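Local coordinates for UTP-glucose-1-phosphate uridylyltransferase 2 (Trypanosoma brucei, PDB 3GUE), which probably catalyses the reversible formation of UDP-glucose and diphosphate from UTP and glucose 1-phosphate, at residues I47-P59 with S252-D263. Residues are numbered along the deposited sequence; the frame is centred on the assembly and turned at random.
Sequences IPEKSISPVESLP and SDKKGGHLAYKD. Unlike the reference sequence in segment 47-59: Ser-53 (reference Phe). With UPG (uridine-5'-diphosphate-glucose), chain C.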
# COMPACT_ATOMS: atom_id res chain seq x y z
N ILE A 47 2.31 -18.83 -3.28
CA ILE A 47 2.53 -18.92 -4.72
C ILE A 47 3.99 -19.34 -4.96
O ILE A 47 4.86 -18.47 -5.07
CB ILE A 47 2.20 -17.58 -5.42
CG1 ILE A 47 0.71 -17.24 -5.23
CG2 ILE A 47 2.62 -17.57 -6.91
CD1 ILE A 47 0.35 -15.79 -5.54
N PRO A 48 4.27 -20.65 -5.00
CA PRO A 48 5.65 -21.13 -5.12
C PRO A 48 6.24 -20.80 -6.48
O PRO A 48 5.52 -20.85 -7.48
CB PRO A 48 5.53 -22.64 -4.94
CG PRO A 48 4.18 -22.86 -4.37
CD PRO A 48 3.33 -21.79 -4.95
N GLU A 49 7.53 -20.45 -6.50
CA GLU A 49 8.23 -20.04 -7.73
C GLU A 49 7.93 -20.97 -8.88
O GLU A 49 7.83 -20.53 -10.03
CB GLU A 49 9.75 -19.95 -7.50
CG GLU A 49 10.55 -19.28 -8.65
CD GLU A 49 10.25 -17.80 -8.79
OE1 GLU A 49 9.76 -17.21 -7.80
OE2 GLU A 49 10.50 -17.23 -9.87
N LYS A 50 7.78 -22.25 -8.57
CA LYS A 50 7.61 -23.27 -9.60
C LYS A 50 6.20 -23.30 -10.22
O LYS A 50 5.96 -24.03 -11.22
CB LYS A 50 8.06 -24.62 -9.06
CG LYS A 50 9.58 -24.74 -9.02
CD LYS A 50 10.05 -26.18 -8.83
CE LYS A 50 11.55 -26.25 -8.57
NZ LYS A 50 12.03 -27.66 -8.22
N SER A 51 5.31 -22.45 -9.68
CA SER A 51 3.91 -22.34 -10.12
C SER A 51 3.70 -21.20 -11.11
O SER A 51 2.61 -21.04 -11.69
CB SER A 51 2.96 -22.18 -8.91
OG SER A 51 3.06 -20.88 -8.34
N ILE A 52 4.74 -20.40 -11.30
CA ILE A 52 4.64 -19.21 -12.11
C ILE A 52 5.84 -19.04 -13.03
O ILE A 52 6.89 -19.66 -12.85
CB ILE A 52 4.48 -17.94 -11.24
CG1 ILE A 52 5.57 -17.90 -10.16
CG2 ILE A 52 3.06 -17.88 -10.66
CD1 ILE A 52 5.85 -16.54 -9.62
N SER A 53 5.63 -18.17 -14.01
CA SER A 53 6.63 -17.81 -15.01
C SER A 53 6.78 -16.30 -14.94
O SER A 53 5.82 -15.61 -14.62
CB SER A 53 6.13 -18.21 -16.38
OG SER A 53 6.13 -19.61 -16.49
N PRO A 54 7.99 -15.78 -15.22
CA PRO A 54 8.17 -14.32 -15.22
C PRO A 54 7.47 -13.59 -16.39
O PRO A 54 7.36 -14.11 -17.49
CB PRO A 54 9.69 -14.15 -15.29
CG PRO A 54 10.18 -15.41 -15.93
CD PRO A 54 9.25 -16.49 -15.51
N VAL A 55 7.00 -12.38 -16.11
CA VAL A 55 6.54 -11.45 -17.14
C VAL A 55 7.74 -10.71 -17.75
O VAL A 55 8.35 -9.85 -17.10
CB VAL A 55 5.52 -10.43 -16.58
CG1 VAL A 55 5.09 -9.44 -17.67
CG2 VAL A 55 4.33 -11.11 -15.98
N GLU A 56 8.03 -11.03 -19.01
CA GLU A 56 9.24 -10.59 -19.70
C GLU A 56 9.09 -9.25 -20.40
O GLU A 56 10.08 -8.54 -20.64
CB GLU A 56 9.68 -11.67 -20.70
CG GLU A 56 8.83 -11.79 -21.98
CD GLU A 56 7.66 -12.79 -21.91
OE1 GLU A 56 6.99 -12.93 -20.85
OE2 GLU A 56 7.42 -13.43 -22.97
N SER A 57 7.85 -8.90 -20.73
CA SER A 57 7.60 -7.66 -21.43
C SER A 57 6.22 -7.13 -21.08
O SER A 57 5.34 -7.93 -20.68
CB SER A 57 7.79 -7.84 -22.94
OG SER A 57 6.75 -8.60 -23.51
N LEU A 58 6.08 -5.80 -21.16
CA LEU A 58 4.79 -5.09 -21.00
C LEU A 58 4.73 -3.76 -21.79
O LEU A 58 5.76 -3.15 -22.04
CB LEU A 58 4.51 -4.78 -19.52
CG LEU A 58 4.09 -5.84 -18.51
CD1 LEU A 58 4.07 -5.22 -17.10
CD2 LEU A 58 2.72 -6.45 -18.85
N PRO A 59 3.52 -3.30 -22.14
CA PRO A 59 3.38 -2.02 -22.83
C PRO A 59 3.77 -0.89 -21.90
O PRO A 59 3.52 -0.95 -20.71
CB PRO A 59 1.87 -1.91 -23.09
CG PRO A 59 1.34 -3.29 -22.95
CD PRO A 59 2.21 -3.93 -21.91
N SER A 252 15.25 -0.91 -4.32
CA SER A 252 14.40 -0.50 -3.20
C SER A 252 13.02 -1.21 -3.13
O SER A 252 12.32 -1.12 -2.12
CB SER A 252 14.22 1.03 -3.19
OG SER A 252 13.47 1.46 -4.31
N ASP A 253 12.60 -1.91 -4.18
CA ASP A 253 11.25 -2.53 -4.16
C ASP A 253 11.36 -3.94 -3.58
O ASP A 253 11.61 -4.90 -4.32
CB ASP A 253 10.57 -2.55 -5.54
CG ASP A 253 10.49 -1.17 -6.20
OD1 ASP A 253 10.02 -0.20 -5.56
OD2 ASP A 253 10.90 -1.06 -7.37
N LYS A 254 11.18 -4.05 -2.26
CA LYS A 254 11.42 -5.32 -1.55
C LYS A 254 10.15 -5.91 -0.93
O LYS A 254 10.03 -7.15 -0.74
CB LYS A 254 12.43 -5.09 -0.44
CG LYS A 254 13.83 -4.82 -0.96
CD LYS A 254 14.79 -4.60 0.18
CE LYS A 254 16.18 -4.30 -0.34
NZ LYS A 254 16.63 -5.23 -1.45
N LYS A 255 9.24 -5.01 -0.59
CA LYS A 255 7.95 -5.35 0.02
C LYS A 255 6.78 -4.82 -0.83
O LYS A 255 6.70 -3.63 -1.15
CB LYS A 255 7.89 -4.78 1.47
CG LYS A 255 8.92 -5.46 2.44
CD LYS A 255 8.87 -4.81 3.85
CE LYS A 255 7.63 -5.23 4.67
NZ LYS A 255 7.46 -4.34 5.91
N GLY A 256 5.89 -5.73 -1.19
CA GLY A 256 4.72 -5.44 -1.99
C GLY A 256 4.51 -6.63 -2.90
O GLY A 256 4.73 -7.76 -2.49
N GLY A 257 4.08 -6.39 -4.14
CA GLY A 257 3.86 -7.47 -5.09
C GLY A 257 4.44 -7.27 -6.48
O GLY A 257 4.46 -6.16 -6.99
N HIS A 258 4.91 -8.36 -7.07
CA HIS A 258 5.30 -8.37 -8.49
C HIS A 258 4.31 -9.20 -9.29
O HIS A 258 3.64 -10.10 -8.76
CB HIS A 258 6.73 -8.91 -8.69
CG HIS A 258 6.89 -10.36 -8.37
ND1 HIS A 258 6.60 -11.36 -9.28
CD2 HIS A 258 7.28 -10.99 -7.24
CE1 HIS A 258 6.84 -12.53 -8.73
NE2 HIS A 258 7.25 -12.34 -7.50
N LEU A 259 4.26 -8.89 -10.58
CA LEU A 259 3.45 -9.62 -11.53
C LEU A 259 4.18 -10.85 -11.99
O LEU A 259 5.42 -10.90 -12.01
CB LEU A 259 3.06 -8.74 -12.74
CG LEU A 259 2.01 -7.67 -12.45
CD1 LEU A 259 1.52 -7.04 -13.77
CD2 LEU A 259 0.82 -8.21 -11.67
N ALA A 260 3.39 -11.86 -12.35
CA ALA A 260 3.92 -13.08 -12.95
C ALA A 260 2.81 -13.62 -13.81
O ALA A 260 1.77 -12.99 -13.95
CB ALA A 260 4.32 -14.07 -11.88
N TYR A 261 3.04 -14.78 -14.38
CA TYR A 261 2.12 -15.43 -15.30
C TYR A 261 1.85 -16.84 -14.78
O TYR A 261 2.73 -17.47 -14.19
CB TYR A 261 2.77 -15.54 -16.68
CG TYR A 261 2.58 -14.32 -17.58
CD1 TYR A 261 1.37 -13.65 -17.63
CD2 TYR A 261 3.63 -13.88 -18.41
CE1 TYR A 261 1.18 -12.55 -18.45
CE2 TYR A 261 3.46 -12.76 -19.23
CZ TYR A 261 2.24 -12.12 -19.25
OH TYR A 261 2.05 -11.04 -20.07
N LYS A 262 0.64 -17.33 -15.03
CA LYS A 262 0.30 -18.74 -14.74
C LYS A 262 -0.47 -19.35 -15.91
O LYS A 262 -1.27 -18.66 -16.56
CB LYS A 262 -0.57 -18.78 -13.48
CG LYS A 262 -0.69 -20.11 -12.77
CD LYS A 262 -1.67 -19.96 -11.61
CE LYS A 262 -3.02 -19.45 -12.09
NZ LYS A 262 -3.64 -18.50 -11.11
N ASP A 263 -0.26 -20.63 -16.17
CA ASP A 263 -1.01 -21.32 -17.23
C ASP A 263 -2.32 -21.96 -16.71
O ASP A 263 -3.44 -21.55 -17.08
CB ASP A 263 -0.13 -22.37 -17.94
CG ASP A 263 0.45 -21.86 -19.27
OD1 ASP A 263 1.50 -22.40 -19.70
OD2 ASP A 263 -0.12 -20.95 -19.91
N1 UPG C . -4.82 -0.75 3.54
C2 UPG C . -6.22 -0.65 3.69
N3 UPG C . -6.88 -1.73 4.23
C4 UPG C . -6.25 -2.88 4.62
C5 UPG C . -4.86 -3.00 4.46
C6 UPG C . -4.14 -1.95 3.92
O2 UPG C . -6.88 0.36 3.39
O4 UPG C . -6.94 -3.78 5.11
C1C UPG C . -4.05 0.39 2.95
C2C UPG C . -2.78 0.90 3.64
O2C UPG C . -3.10 1.80 4.71
C3C UPG C . -2.14 1.66 2.48
C4C UPG C . -2.45 0.76 1.29
O4C UPG C . -3.59 -0.06 1.67
O3C UPG C . -2.83 2.89 2.29
C5C UPG C . -1.27 -0.21 0.97
O5C UPG C . -1.04 -1.18 1.97
PA UPG C . 0.46 -1.58 2.40
O1A UPG C . 1.17 -0.29 2.60
O2A UPG C . 0.47 -2.58 3.47
O3A UPG C . 1.04 -2.25 1.01
PB UPG C . 0.97 -3.81 0.55
O1B UPG C . -0.44 -4.24 0.64
O2B UPG C . 2.04 -4.61 1.20
O3B UPG C . 1.46 -3.63 -0.97
C1' UPG C . 0.61 -2.87 -1.91
C2' UPG C . 0.22 -3.79 -3.06
C3' UPG C . 1.51 -4.30 -3.70
C4' UPG C . 2.31 -3.10 -4.23
C5' UPG C . 2.61 -2.11 -3.08
C6' UPG C . 3.12 -0.80 -3.63
O2' UPG C . -0.56 -4.90 -2.60
O3' UPG C . 1.18 -5.23 -4.71
O4' UPG C . 3.53 -3.54 -4.81
O5' UPG C . 1.42 -1.75 -2.32
O6' UPG C . 3.73 -0.05 -2.57
O HOH W 1 7.43 -11.95 -13.09
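Ser-53 and Tyr-261 form an antiparallel hydrogen-bonded pair: Ser-53 N lies 3.0 Å from Tyr-261 O (N-H...O 161°), and Tyr-261 N 2.9 Å from Ser-53 O (150°). The backbone pairing stops before Val-55, where a water accepts a hydrogen bond from Val-55 N and donates one, doubtfully short, to Leu-259 O. Val-55 holds its CG2 beside the backbone N, anti to the carbonyl carbon, and this methyl covers one face of the Tyr-261 ring in a CH-pi contact, 3.8 Å from the centroid and 13° off the normal. The carboxylate of Glu-56 reaches the edge of the same ring with OE1, 3.9 Å from CE2, its plane nearly perpendicular to the ring. Residues 53-54 form a short, weakly bonded outer strand of a three-stranded antiparallel sheet, with 257-262 in the centre and 275-280 beyond. At its other end the central strand enters the UDP-glucose pocket, where Gly-257 N donates to O4' of the sugar nucleotide at 3.0 Å, nearly straight. Ile-52 CD1 packs on Ala-260 CB at 3.7 Å and meets the His-258 ring edge; the imidazole is held by an ND1 bond to Leu-259 O and by Arg-279, which also pairs with Glu-49.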